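Local coordinates for protein glucanase (Clostridium thermocellum, PDB 5GXX) that probably hydrolyses internal beta-1,4 bonds of cellulose, as a family 9 endoglucanase of the cellulosome, at residues E19-G24 with P361-A366; R31-G36 with E441-E446; G46-A51 with Y63-L68; M40-L45 with H54-L59. The protein carries 1 engineered substitution. All blocks are in the same frame, centred on the assembly; numbering follows the deposited sequence.

Contact 1: E19-G24 with P361-A366; sequences ECQQAG and PHHRTA
His-363 meets Gln-21 in a buried side-chain contact. It is also the N-cap residue of a short helix, and its ring ND1 accepts the capping bond. The setting is the family 9 catalytic domain, whose fold is an alpha/alpha barrel. Here the loop that follows helix 7-20 meets a loop far along the chain. Segment 361-366 comes in through Pro-361, whose carbonyl is bonded to His-380. His-362 follows as the centre of an inverse gamma turn, with ND1 held by the carbonyl of Ile-402. His-363 then turns its ring toward Gln-21. CG is anti to the backbone N (chi1 -169°), which sets ND1 at the start of the helix and NE2 toward the glutamine. His-363 NE2 donates to Gln-21 OE1 at 2.8 Å. The oxygen lies close to the ring plane, and NE2 lies in the carbonyl plane of the amide. The two flat groups are still turned 57° against each other. Gln-21 reaches this place by a bend at chi2, since its CB starts out away from the histidine. Its NE2 is bonded to the carbonyl of Ala-51, which helps to fix the rotation of the amide. Arg-364 and Thr-365 begin the helix. At Ala-366, the backbone N donates to His-363 ND1 at 3.0 Å, again near the ring plane.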
loop_
_atom_site.group_PDB
_atom_site.type_symbol
_atom_site.label_atom_id
_atom_site.label_comp_id
_atom_site.label_asym_id
_atom_site.label_seq_id
_atom_site.Cartn_x
_atom_site.Cartn_y
_atom_site.Cartn_z
ATOM N N GLU A 19 -15.057 -38.655 6.866
ATOM C CA GLU A 19 -13.632 -38.572 7.217
ATOM C C GLU A 19 -12.964 -37.311 6.664
ATOM O O GLU A 19 -12.008 -36.780 7.238
ATOM C CB GLU A 19 -12.891 -39.821 6.739
ATOM C CG GLU A 19 -13.329 -41.021 7.560
ATOM C CD GLU A 19 -12.778 -42.359 7.079
ATOM O OE1 GLU A 19 -11.627 -42.442 6.632
ATOM O OE2 GLU A 19 -13.542 -43.334 7.170
ATOM N N CYS A 20 -13.456 -36.820 5.531
ATOM C CA CYS A 20 -12.991 -35.540 4.993
ATOM C C CYS A 20 -13.376 -34.359 5.900
ATOM O O CYS A 20 -12.756 -33.294 5.833
ATOM C CB CYS A 20 -13.605 -35.319 3.616
ATOM S SG CYS A 20 -13.089 -36.524 2.395
ATOM N N GLN A 21 -14.393 -34.561 6.736
ATOM C CA GLN A 21 -14.939 -33.500 7.583
ATOM C C GLN A 21 -14.346 -33.489 8.984
ATOM O O GLN A 21 -14.689 -32.624 9.798
ATOM C CB GLN A 21 -16.456 -33.649 7.713
ATOM C CG GLN A 21 -17.215 -33.572 6.393
ATOM C CD GLN A 21 -17.065 -32.228 5.721
ATOM O OE1 GLN A 21 -16.217 -32.057 4.858
ATOM N NE2 GLN A 21 -17.843 -31.246 6.171
ATOM N N GLN A 22 -13.482 -34.452 9.284
ATOM C CA GLN A 22 -13.008 -34.593 10.657
ATOM C C GLN A 22 -12.099 -33.465 11.127
ATOM O O GLN A 22 -11.151 -33.083 10.435
ATOM C CB GLN A 22 -12.323 -35.942 10.870
ATOM C CG GLN A 22 -13.303 -37.098 10.844
ATOM C CD GLN A 22 -12.606 -38.446 10.947
ATOM O OE1 GLN A 22 -11.399 -38.564 10.703
ATOM N NE2 GLN A 22 -13.390 -39.488 11.255
ATOM N N ALA A 23 -12.420 -32.939 12.305
ATOM C CA ALA A 23 -11.543 -31.976 12.953
ATOM C C ALA A 23 -10.505 -32.721 13.784
ATOM O O ALA A 23 -10.686 -33.894 14.124
ATOM C CB ALA A 23 -12.363 -31.017 13.799
ATOM N N GLY A 24 -9.390 -32.052 14.067
ATOM C CA GLY A 24 -8.324 -32.657 14.858
ATOM C C GLY A 24 -8.680 -32.960 16.301
ATOM O O GLY A 24 -9.485 -32.258 16.926
ATOM N N PRO A 361 -17.179 -28.799 -5.855
ATOM C CA PRO A 361 -17.998 -28.561 -4.665
ATOM C C PRO A 361 -17.510 -27.339 -3.891
ATOM O O PRO A 361 -16.306 -27.021 -3.916
ATOM C CB PRO A 361 -17.817 -29.841 -3.847
ATOM C CG PRO A 361 -16.469 -30.373 -4.281
ATOM C CD PRO A 361 -16.362 -30.023 -5.749
ATOM N N HIS A 362 -18.438 -26.664 -3.210
ATOM C CA HIS A 362 -18.128 -25.464 -2.424
ATOM C C HIS A 362 -17.476 -25.894 -1.116
ATOM O O HIS A 362 -18.093 -25.897 -0.051
ATOM C CB HIS A 362 -19.421 -24.657 -2.201
ATOM C CG HIS A 362 -19.197 -23.259 -1.710
ATOM N ND1 HIS A 362 -18.858 -22.208 -2.539
ATOM C CD2 HIS A 362 -19.284 -22.743 -0.462
ATOM C CE1 HIS A 362 -18.759 -21.103 -1.819
ATOM N NE2 HIS A 362 -19.002 -21.403 -0.557
ATOM N N HIS A 363 -16.214 -26.306 -1.200
ATOM C CA HIS A 363 -15.551 -26.953 -0.065
ATOM C C HIS A 363 -14.096 -26.499 -0.053
ATOM O O HIS A 363 -13.323 -26.768 -0.984
ATOM C CB HIS A 363 -15.660 -28.484 -0.178
ATOM C CG HIS A 363 -15.240 -29.213 1.057
ATOM N ND1 HIS A 363 -13.912 -29.371 1.409
ATOM C CD2 HIS A 363 -15.963 -29.835 2.015
ATOM C CE1 HIS A 363 -13.843 -30.050 2.539
ATOM N NE2 HIS A 363 -15.071 -30.352 2.921
ATOM N N ARG A 364 -13.736 -25.777 1.004
ATOM C CA ARG A 364 -12.438 -25.105 1.081
ATOM C C ARG A 364 -11.239 -26.049 1.069
ATOM O O ARG A 364 -10.287 -25.867 0.306
ATOM C CB ARG A 364 -12.405 -24.275 2.367
ATOM C CG ARG A 364 -13.158 -22.958 2.228
ATOM C CD ARG A 364 -13.510 -22.417 3.599
ATOM N NE ARG A 364 -14.305 -21.184 3.598
ATOM C CZ ARG A 364 -15.629 -21.151 3.480
ATOM N NH1 ARG A 364 -16.330 -22.270 3.332
ATOM N NH2 ARG A 364 -16.270 -19.983 3.475
ATOM N N THR A 365 -11.310 -27.070 1.912
ATOM C CA THR A 365 -10.144 -27.919 2.082
ATOM C C THR A 365 -9.995 -28.882 0.917
ATOM O O THR A 365 -8.860 -29.176 0.526
ATOM C CB THR A 365 -10.156 -28.608 3.455
ATOM O OG1 THR A 365 -10.155 -27.595 4.471
ATOM C CG2 THR A 365 -8.903 -29.460 3.668
ATOM N N ALA A 366 -11.105 -29.283 0.296
ATOM C CA ALA A 366 -10.978 -30.118 -0.904
ATOM C C ALA A 366 -10.420 -29.332 -2.086
ATOM O O ALA A 366 -9.754 -29.885 -2.966
ATOM C CB ALA A 366 -12.314 -30.742 -1.280
#

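Contact 2: R31-G36 with E441-E446; sequences RVEWRG and EQRDDE
Glu-33 and Trp-34 form the middle of a type I beta turn, closed by Arg-35 N to Val-32 O, and Glu-33 faces Glu-441 with their CA atoms 8.3 Å apart. The turn belongs to the family 9 catalytic domain. The other segment is a loop that probably links this domain to the C-terminal region. Glu-33 takes part in both direct hydrogen bonds across the contact. Its CG sits between the backbone N and the carbonyl carbon (chi1 64°), and the extended chain beyond CG brings the carboxylate to segment 441-446. Glu-33 OE1 takes Arg-443 NH2 at 2.7 Å in a salt bridge whose hydrogen bond is nearly straight. The nitrogen arrives almost along the C-O axis, and OE1 lies at the edge of the guanidinium, close to its plane. Glu-33 OE2 uses its syn lone pair for Glu-441 N at 2.8 Å. Both oxygens are therefore gripped by segment 441-446. The carboxylate of Glu-441 lies almost parallel to the Trp-34 ring, with the planes 11° apart. Glu-441 OE2 comes to 3.4 Å from Trp-34 CD1. Glu-441 OE1 is bonded to His-382 and Trp-473, which may ease its nearness to the like charge of Glu-33. Water 1 joins the two segments. It donates to Glu-33 OE1 and to Glu-441 O, the latter at 2.8 Å, and accepts from Arg-443 NE at 3.0 Å.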
loop_
_atom_site.group_PDB
_atom_site.type_symbol
_atom_site.label_atom_id
_atom_site.label_comp_id
_atom_site.label_asym_id
_atom_site.label_seq_id
_atom_site.Cartn_x
_atom_site.Cartn_y
_atom_site.Cartn_z
ATOM N N ARG A 31 -8.703 -42.032 6.343
ATOM C CA ARG A 31 -8.213 -42.526 5.064
ATOM C C ARG A 31 -7.933 -41.410 4.069
ATOM O O ARG A 31 -7.694 -41.680 2.891
ATOM C CB ARG A 31 -9.249 -43.460 4.439
ATOM C CG ARG A 31 -9.481 -44.767 5.196
ATOM C CD ARG A 31 -10.671 -45.502 4.611
ATOM N NE ARG A 31 -11.959 -44.895 4.958
ATOM C CZ ARG A 31 -13.125 -45.266 4.447
ATOM N NH1 ARG A 31 -13.183 -46.223 3.521
ATOM N NH2 ARG A 31 -14.229 -44.655 4.861
ATOM N N VAL A 32 -7.918 -40.168 4.546
ATOM C CA VAL A 32 -7.887 -39.013 3.653
ATOM C C VAL A 32 -6.487 -38.400 3.629
ATOM O O VAL A 32 -6.081 -37.756 4.593
ATOM C CB VAL A 32 -8.928 -37.964 4.063
ATOM C CG1 VAL A 32 -9.069 -36.921 2.956
ATOM C CG2 VAL A 32 -10.301 -38.610 4.328
ATOM N N GLU A 33 -5.757 -38.589 2.530
ATOM C CA GLU A 33 -4.333 -38.254 2.465
ATOM C C GLU A 33 -4.119 -36.756 2.554
ATOM O O GLU A 33 -3.057 -36.315 3.008
ATOM C CB GLU A 33 -3.692 -38.794 1.177
ATOM C CG GLU A 33 -4.252 -38.189 -0.092
ATOM C CD GLU A 33 -3.522 -38.692 -1.320
ATOM O OE1 GLU A 33 -2.271 -38.651 -1.316
ATOM O OE2 GLU A 33 -4.186 -39.121 -2.283
ATOM N N TRP A 34 -5.126 -35.991 2.140
ATOM C CA TRP A 34 -5.049 -34.527 2.179
ATOM C C TRP A 34 -5.665 -33.909 3.433
ATOM O O TRP A 34 -5.913 -32.695 3.459
ATOM C CB TRP A 34 -5.711 -33.940 0.934
ATOM C CG TRP A 34 -7.073 -34.498 0.590
ATOM C CD1 TRP A 34 -7.341 -35.624 -0.143
ATOM C CD2 TRP A 34 -8.347 -33.951 0.967
ATOM N NE1 TRP A 34 -8.702 -35.797 -0.257
ATOM C CE2 TRP A 34 -9.342 -34.777 0.393
ATOM C CE3 TRP A 34 -8.744 -32.819 1.694
ATOM C CZ2 TRP A 34 -10.708 -34.524 0.548
ATOM C CZ3 TRP A 34 -10.112 -32.563 1.845
ATOM C CH2 TRP A 34 -11.074 -33.421 1.277
ATOM N N ARG A 35 -5.930 -34.708 4.466
ATOM C CA ARG A 35 -6.360 -34.157 5.747
ATOM C C ARG A 35 -5.360 -34.522 6.834
ATOM O O ARG A 35 -4.934 -35.674 6.936
ATOM C CB ARG A 35 -7.750 -34.648 6.159
ATOM C CG ARG A 35 -8.956 -34.086 5.375
ATOM C CD ARG A 35 -9.090 -32.552 5.418
ATOM N NE ARG A 35 -8.671 -32.060 6.732
ATOM C CZ ARG A 35 -9.374 -32.261 7.846
ATOM N NH1 ARG A 35 -10.593 -32.802 7.807
ATOM N NH2 ARG A 35 -8.869 -31.889 9.025
ATOM N N GLY A 36 -4.989 -33.535 7.649
ATOM C CA GLY A 36 -4.190 -33.764 8.847
ATOM C C GLY A 36 -4.921 -33.176 10.043
ATOM O O GLY A 36 -5.998 -32.602 9.868
ATOM N N GLU A 441 -3.813 -39.554 -5.005
ATOM C CA GLU A 441 -3.973 -38.392 -5.870
ATOM C C GLU A 441 -2.672 -38.026 -6.571
ATOM O O GLU A 441 -1.584 -38.266 -6.044
ATOM C CB GLU A 441 -4.451 -37.189 -5.045
ATOM C CG GLU A 441 -5.904 -37.353 -4.618
ATOM C CD GLU A 441 -6.454 -36.206 -3.773
ATOM O OE1 GLU A 441 -5.715 -35.283 -3.358
ATOM O OE2 GLU A 441 -7.673 -36.225 -3.519
ATOM N N GLN A 442 -2.813 -37.449 -7.760
ATOM C CA GLN A 442 -1.729 -36.727 -8.416
ATOM C C GLN A 442 -1.464 -35.451 -7.627
ATOM O O GLN A 442 -2.368 -34.643 -7.428
ATOM C CB GLN A 442 -2.142 -36.372 -9.851
ATOM C CG GLN A 442 -1.089 -35.612 -10.657
ATOM C CD GLN A 442 0.243 -36.336 -10.735
ATOM O OE1 GLN A 442 1.265 -35.824 -10.272
ATOM N NE2 GLN A 442 0.239 -37.536 -11.311
ATOM N N ARG A 443 -0.235 -35.269 -7.162
ATOM C CA ARG A 443 0.108 -34.065 -6.420
ATOM C C ARG A 443 0.780 -33.041 -7.327
ATOM O O ARG A 443 1.238 -33.366 -8.429
ATOM C CB ARG A 443 0.988 -34.398 -5.214
ATOM C CG ARG A 443 0.318 -35.398 -4.277
ATOM C CD ARG A 443 1.169 -35.721 -3.075
ATOM N NE ARG A 443 0.459 -36.661 -2.207
ATOM C CZ ARG A 443 0.831 -36.981 -0.970
ATOM N NH1 ARG A 443 1.920 -36.451 -0.433
ATOM N NH2 ARG A 443 0.093 -37.819 -0.260
ATOM N N ASP A 444 0.745 -31.783 -6.899
ATOM C CA ASP A 444 1.573 -30.776 -7.547
ATOM C C ASP A 444 2.552 -30.236 -6.510
ATOM O O ASP A 444 2.621 -30.768 -5.399
ATOM C CB ASP A 444 0.767 -29.739 -8.354
ATOM C CG ASP A 444 -0.465 -29.212 -7.631
ATOM O OD1 ASP A 444 -0.472 -29.142 -6.385
ATOM O OD2 ASP A 444 -1.425 -28.822 -8.331
ATOM N N ASP A 445 3.363 -29.248 -6.882
ATOM C CA ASP A 445 4.432 -28.781 -5.997
ATOM C C ASP A 445 3.916 -27.975 -4.808
ATOM O O ASP A 445 2.976 -27.183 -4.937
ATOM C CB ASP A 445 5.486 -28.013 -6.801
ATOM C CG ASP A 445 6.259 -28.905 -7.765
ATOM O OD1 ASP A 445 6.543 -30.087 -7.455
ATOM O OD2 ASP A 445 6.607 -28.396 -8.852
ATOM N N GLU A 446 4.479 -28.252 -3.638
ATOM C CA GLU A 446 4.025 -27.626 -2.393
ATOM C C GLU A 446 4.933 -26.516 -1.860
ATOM O O GLU A 446 4.506 -25.368 -1.717
ATOM C CB GLU A 446 3.773 -28.679 -1.315
ATOM C CG GLU A 446 2.651 -29.651 -1.664
ATOM C CD GLU A 446 2.458 -30.703 -0.596
ATOM O OE1 GLU A 446 3.317 -31.593 -0.437
ATOM O OE2 GLU A 446 1.413 -30.652 0.090
HETATM O O HOH W 1 -0.969 -39.016 -3.448
#

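Contact 3: G46-A51 with Y63-L68; sequences GGWYDA and YSAAML
Trp-48 pushes the six-membered end of its indole against Ser-64, Ala-65 and Leu-68 on helix 58-75. The CB of Trp-48 already points toward the helix. From there CG lies anti to the carbonyl carbon (chi1 -64°), and the long axis of the indole continues the same course. The pyrrole side with CD1 and NE1 stays on the loop side, so the benzene rim does the touching. CZ3 meets two atoms at once. Ser-64 CB is 3.9 Å from Trp-48 CZ3, in an oblique approach. Ala-65 N also lies 3.9 Å from Trp-48 CZ3, but close to the ring plane and at the edge. The methyl of Ala-65 is a looser neighbour, with CB 4.4 Å from Trp-48 CZ3. Trp-48 CH2, the next atom round the rim, is 3.8 Å from Leu-68 CD1. This leucine approaches from the opposite direction and also meets the ring obliquely. Ser-64 and Leu-68 are one turn apart, joined by the bond from Leu-68 N to Ser-64 O, so the rim rests on one side of the helix. No hydrogen bond crosses the contact, which is mainly van der Waals packing. Ser-64 OG is bonded to the carbonyl of Pro-60. Tyr-18 meets the indole with the ring planes at about 45°. Cys-412 of helix 412-429 and Ala-95 of helix 85-101 also touch it, so this one side chain packs among several helices of the catalytic domain.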
loop_
_atom_site.group_PDB
_atom_site.type_symbol
_atom_site.label_atom_id
_atom_site.label_comp_id
_atom_site.label_asym_id
_atom_site.label_seq_id
_atom_site.Cartn_x
_atom_site.Cartn_y
_atom_site.Cartn_z
ATOM N N GLY A 46 -12.058 -32.729 18.059
ATOM C CA GLY A 46 -12.748 -33.702 17.208
ATOM C C GLY A 46 -14.065 -33.214 16.641
ATOM O O GLY A 46 -14.291 -32.007 16.527
ATOM N N GLY A 47 -14.943 -34.163 16.324
ATOM C CA GLY A 47 -16.217 -33.835 15.693
ATOM C C GLY A 47 -16.015 -33.445 14.237
ATOM O O GLY A 47 -14.916 -33.589 13.691
ATOM N N TRP A 48 -17.080 -32.962 13.604
ATOM C CA TRP A 48 -17.034 -32.653 12.176
ATOM C C TRP A 48 -17.147 -31.167 11.900
ATOM O O TRP A 48 -17.987 -30.512 12.524
ATOM C CB TRP A 48 -18.191 -33.294 11.410
ATOM C CG TRP A 48 -18.209 -34.800 11.400
ATOM C CD1 TRP A 48 -17.139 -35.652 11.206
ATOM C CD2 TRP A 48 -19.356 -35.634 11.589
ATOM N NE1 TRP A 48 -17.568 -36.967 11.247
ATOM C CE2 TRP A 48 -18.918 -36.979 11.502
ATOM C CE3 TRP A 48 -20.719 -35.381 11.823
ATOM C CZ2 TRP A 48 -19.794 -38.055 11.624
ATOM C CZ3 TRP A 48 -21.583 -36.455 11.959
ATOM C CH2 TRP A 48 -21.116 -37.779 11.858
ATOM N N TYR A 49 -16.379 -30.681 10.920
ATOM C CA TYR A 49 -16.699 -29.388 10.306
ATOM C C TYR A 49 -18.036 -29.544 9.600
ATOM O O TYR A 49 -18.351 -30.615 9.047
ATOM C CB TYR A 49 -15.616 -28.939 9.323
ATOM C CG TYR A 49 -14.268 -28.897 9.986
ATOM C CD1 TYR A 49 -14.084 -28.147 11.144
ATOM C CD2 TYR A 49 -13.188 -29.612 9.472
ATOM C CE1 TYR A 49 -12.860 -28.104 11.779
ATOM C CE2 TYR A 49 -11.948 -29.565 10.087
ATOM C CZ TYR A 49 -11.793 -28.806 11.237
ATOM O OH TYR A 49 -10.573 -28.822 11.871
ATOM N N ASP A 50 -18.845 -28.492 9.601
ATOM C CA ASP A 50 -20.218 -28.671 9.143
ATOM C C ASP A 50 -20.365 -28.937 7.643
ATOM O O ASP A 50 -21.052 -29.885 7.224
ATOM C CB ASP A 50 -21.057 -27.446 9.519
ATOM C CG ASP A 50 -22.488 -27.588 9.058
ATOM O OD1 ASP A 50 -23.197 -28.487 9.570
ATOM O OD2 ASP A 50 -22.887 -26.803 8.164
ATOM N N ALA A 51 -19.696 -28.117 6.848
ATOM C CA ALA A 51 -19.979 -28.086 5.423
ATOM C C ALA A 51 -18.640 -27.887 4.720
ATOM O O ALA A 51 -17.703 -28.631 5.020
ATOM C CB ALA A 51 -21.012 -27.015 5.065
ATOM N N TYR A 63 -27.643 -33.957 14.505
ATOM C CA TYR A 63 -28.702 -34.491 13.646
ATOM C C TYR A 63 -28.089 -35.539 12.737
ATOM O O TYR A 63 -28.626 -36.645 12.581
ATOM C CB TYR A 63 -29.369 -33.385 12.819
ATOM C CG TYR A 63 -30.065 -33.919 11.584
ATOM C CD1 TYR A 63 -31.375 -34.387 11.652
ATOM C CD2 TYR A 63 -29.393 -33.969 10.355
ATOM C CE1 TYR A 63 -32.019 -34.899 10.531
ATOM C CE2 TYR A 63 -30.035 -34.482 9.216
ATOM C CZ TYR A 63 -31.336 -34.953 9.328
ATOM O OH TYR A 63 -32.006 -35.459 8.235
ATOM N N SER A 64 -26.958 -35.167 12.141
ATOM C CA SER A 64 -26.256 -36.035 11.186
ATOM C C SER A 64 -25.844 -37.331 11.878
ATOM O O SER A 64 -26.061 -38.424 11.355
ATOM C CB SER A 64 -25.048 -35.359 10.526
ATOM O OG SER A 64 -25.422 -34.201 9.795
ATOM N N ALA A 65 -25.231 -37.220 13.050
ATOM C CA ALA A 65 -24.885 -38.410 13.828
ATOM C C ALA A 65 -26.099 -39.282 14.156
ATOM O O ALA A 65 -26.038 -40.506 14.007
ATOM C CB ALA A 65 -24.172 -37.995 15.116
ATOM N N ALA A 66 -27.208 -38.670 14.573
ATOM C CA ALA A 66 -28.440 -39.409 14.847
ATOM C C ALA A 66 -28.913 -40.192 13.620
ATOM O O ALA A 66 -29.309 -41.349 13.714
ATOM C CB ALA A 66 -29.543 -38.481 15.347
ATOM N N MET A 67 -28.852 -39.557 12.454
ATOM C CA MET A 67 -29.283 -40.226 11.225
ATOM C C MET A 67 -28.324 -41.338 10.814
ATOM O O MET A 67 -28.803 -42.363 10.327
ATOM C CB MET A 67 -29.369 -39.205 10.102
ATOM C CG MET A 67 -30.437 -38.155 10.274
ATOM S SD MET A 67 -32.074 -38.838 10.493
ATOM C CE MET A 67 -32.487 -39.432 8.846
ATOM N N LEU A 68 -27.020 -41.183 11.034
ATOM C CA LEU A 68 -26.084 -42.296 10.834
ATOM C C LEU A 68 -26.400 -43.453 11.782
ATOM O O LEU A 68 -26.339 -44.620 11.374
ATOM C CB LEU A 68 -24.627 -41.861 10.989
ATOM C CG LEU A 68 -24.099 -40.865 9.950
ATOM C CD1 LEU A 68 -22.569 -40.783 10.026
ATOM C CD2 LEU A 68 -24.521 -41.175 8.508
#

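Contact 4: M40-L45 with H54-L59; sequences MNDEVL and HVKFNL
Lys-56 sends its ammonium group into the loop 40-45, where NZ donates to Val-44 O at 2.9 Å. The nitrogen lies in the carbonyl plane of Val-44. The same NZ is bonded to the carbonyl of Gly-46, just past segment 40-45. Asp-42 adds a salt bridge, with OD2 3.3 Å from Lys-56 NZ. Asp-42 OD2 also touches Lys-56 CE at 3.2 Å, so the carboxylate lies beside the tip of the lysine. The buried charge thus has an acid and two carbonyls around it. Asp-42 is shared: OD1 pairs with Arg-134, and OD2 is bonded to Thr-39. Lys-56 spans the gap because its chain is extended beyond CG (chi2 -179°). The side chain also touches Ala-23 and Tyr-98. Val-44 is turned toward the lysine and also touches Tyr-98 and Ala-101 of helix 85-101 and Val-109. A lysine from the outermost strand 56-57 thereby joins the strand to loop 40-45 beside the small three-stranded antiparallel sheet of the family 9 domain.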
loop_
_atom_site.group_PDB
_atom_site.type_symbol
_atom_site.label_atom_id
_atom_site.label_comp_id
_atom_site.label_asym_id
_atom_site.label_seq_id
_atom_site.Cartn_x
_atom_site.Cartn_y
_atom_site.Cartn_z
ATOM N N MET A 40 -6.547 -27.627 16.388
ATOM C CA MET A 40 -6.115 -28.281 17.614
ATOM C C MET A 40 -6.231 -27.386 18.853
ATOM O O MET A 40 -6.116 -27.880 19.967
ATOM C CB MET A 40 -4.689 -28.837 17.478
ATOM C CG MET A 40 -4.607 -30.048 16.548
ATOM S SD MET A 40 -5.603 -31.472 17.019
ATOM C CE MET A 40 -4.715 -32.031 18.473
ATOM N N ASN A 41 -6.445 -26.089 18.650
ATOM C CA ASN A 41 -6.690 -25.168 19.762
ATOM C C ASN A 41 -8.168 -25.023 20.135
ATOM O O ASN A 41 -8.529 -24.265 21.037
ATOM C CB ASN A 41 -6.055 -23.803 19.470
ATOM C CG ASN A 41 -4.534 -23.856 19.431
ATOM O OD1 ASN A 41 -3.909 -24.705 20.069
ATOM N ND2 ASN A 41 -3.933 -22.928 18.699
ATOM N N ASP A 42 -9.042 -25.767 19.460
ATOM C CA ASP A 42 -10.459 -25.678 19.760
ATOM C C ASP A 42 -10.776 -26.088 21.197
ATOM O O ASP A 42 -10.114 -26.951 21.783
ATOM C CB ASP A 42 -11.269 -26.545 18.794
ATOM C CG ASP A 42 -11.417 -25.912 17.428
ATOM O OD1 ASP A 42 -10.961 -24.768 17.211
ATOM O OD2 ASP A 42 -12.007 -26.593 16.557
ATOM N N GLU A 43 -11.805 -25.463 21.762
ATOM C CA GLU A 43 -12.217 -25.749 23.136
ATOM C C GLU A 43 -12.663 -27.198 23.341
ATOM O O GLU A 43 -12.412 -27.798 24.385
ATOM C CB GLU A 43 -13.329 -24.787 23.552
ATOM C CG GLU A 43 -13.883 -25.006 24.970
ATOM C CD GLU A 43 -12.887 -24.628 26.060
ATOM O OE1 GLU A 43 -11.909 -23.911 25.760
ATOM O OE2 GLU A 43 -13.072 -25.057 27.221
ATOM N N VAL A 44 -13.345 -27.740 22.332
ATOM C CA VAL A 44 -13.675 -29.160 22.292
ATOM C C VAL A 44 -13.099 -29.724 21.001
ATOM O O VAL A 44 -13.346 -29.200 19.907
ATOM C CB VAL A 44 -15.193 -29.405 22.308
ATOM C CG1 VAL A 44 -15.492 -30.895 22.364
ATOM C CG2 VAL A 44 -15.832 -28.686 23.491
ATOM N N LEU A 45 -12.332 -30.799 21.142
ATOM C CA LEU A 45 -11.623 -31.391 20.015
ATOM C C LEU A 45 -12.477 -32.412 19.281
ATOM O O LEU A 45 -13.461 -32.911 19.812
ATOM C CB LEU A 45 -10.334 -32.045 20.510
ATOM C CG LEU A 45 -9.330 -31.093 21.159
ATOM C CD1 LEU A 45 -8.193 -31.909 21.757
ATOM C CD2 LEU A 45 -8.814 -30.126 20.112
ATOM N N HIS A 54 -15.419 -24.396 8.366
ATOM C CA HIS A 54 -14.720 -25.003 9.487
ATOM C C HIS A 54 -15.397 -24.770 10.842
ATOM O O HIS A 54 -14.788 -24.923 11.902
ATOM C CB HIS A 54 -13.234 -24.609 9.480
ATOM C CG HIS A 54 -12.549 -24.968 8.198
ATOM N ND1 HIS A 54 -12.198 -24.043 7.241
ATOM C CD2 HIS A 54 -12.244 -26.181 7.675
ATOM C CE1 HIS A 54 -11.670 -24.663 6.200
ATOM N NE2 HIS A 54 -11.691 -25.962 6.436
ATOM N N VAL A 55 -16.677 -24.430 10.811
ATOM C CA VAL A 55 -17.447 -24.291 12.038
ATOM C C VAL A 55 -17.941 -25.654 12.505
ATOM O O VAL A 55 -18.304 -26.494 11.680
ATOM C CB VAL A 55 -18.654 -23.356 11.834
ATOM C CG1 VAL A 55 -19.402 -23.134 13.163
ATOM C CG2 VAL A 55 -18.202 -22.019 11.277
ATOM N N LYS A 56 -17.951 -25.871 13.819
ATOM C CA LYS A 56 -18.635 -27.009 14.421
ATOM C C LYS A 56 -19.989 -26.491 14.920
ATOM O O LYS A 56 -20.096 -25.763 15.918
ATOM C CB LYS A 56 -17.769 -27.671 15.509
ATOM C CG LYS A 56 -16.361 -28.053 15.067
ATOM C CD LYS A 56 -15.607 -28.727 16.211
ATOM C CE LYS A 56 -14.146 -28.850 15.895
ATOM N NZ LYS A 56 -13.462 -29.473 17.055
ATOM N N PHE A 57 -21.040 -26.820 14.175
ATOM C CA PHE A 57 -22.409 -26.422 14.498
ATOM C C PHE A 57 -23.121 -27.634 15.078
ATOM O O PHE A 57 -23.476 -28.542 14.330
ATOM C CB PHE A 57 -23.196 -25.979 13.261
ATOM C CG PHE A 57 -22.884 -24.589 12.757
ATOM C CD1 PHE A 57 -23.231 -23.468 13.497
ATOM C CD2 PHE A 57 -22.383 -24.399 11.467
ATOM C CE1 PHE A 57 -23.010 -22.189 12.980
ATOM C CE2 PHE A 57 -22.150 -23.128 10.939
ATOM C CZ PHE A 57 -22.475 -22.006 11.705
ATOM N N ASN A 58 -23.334 -27.681 16.387
ATOM C CA ASN A 58 -23.776 -28.926 17.011
ATOM C C ASN A 58 -25.162 -29.413 16.612
ATOM O O ASN A 58 -25.406 -30.613 16.702
ATOM C CB ASN A 58 -23.738 -28.840 18.546
ATOM C CG ASN A 58 -22.344 -28.963 19.129
ATOM O OD1 ASN A 58 -21.361 -28.569 18.503
ATOM N ND2 ASN A 58 -22.257 -29.540 20.334
ATOM N N LEU A 59 -26.065 -28.516 16.217
ATOM C CA LEU A 59 -27.415 -28.956 15.861
ATOM C C LEU A 59 -27.372 -29.849 14.613
ATOM O O LEU A 59 -27.789 -31.006 14.693
ATOM C CB LEU A 59 -28.426 -27.802 15.756
ATOM C CG LEU A 59 -29.877 -28.155 15.397
ATOM C CD1 LEU A 59 -30.489 -29.177 16.356
ATOM C CD2 LEU A 59 -30.713 -26.881 15.372
#

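In the fold
Contacts 1, 3 and 4 lie within the family 9 catalytic domain, their centres about 11 to 13 Å apart. Contact 2 lies about 13 Å from contact 1 and about 23 Å from the other two, on the side facing the C-terminal beta-rich region. Along the chain the first segments run in the order 19-24, 31-36, 40-45 and 46-51. Contacts 3 and 4 are local and share helix 58-75. Contacts 1 and 2 bring in distant residues, from 361 on and from 441 on. Backbone bonds from Gln-21 to Tyr-49 and from Gly-24 to Gly-46 join contacts 1 and 3. One N-terminal region thus connects the helical core, the small sheet and the probable linker.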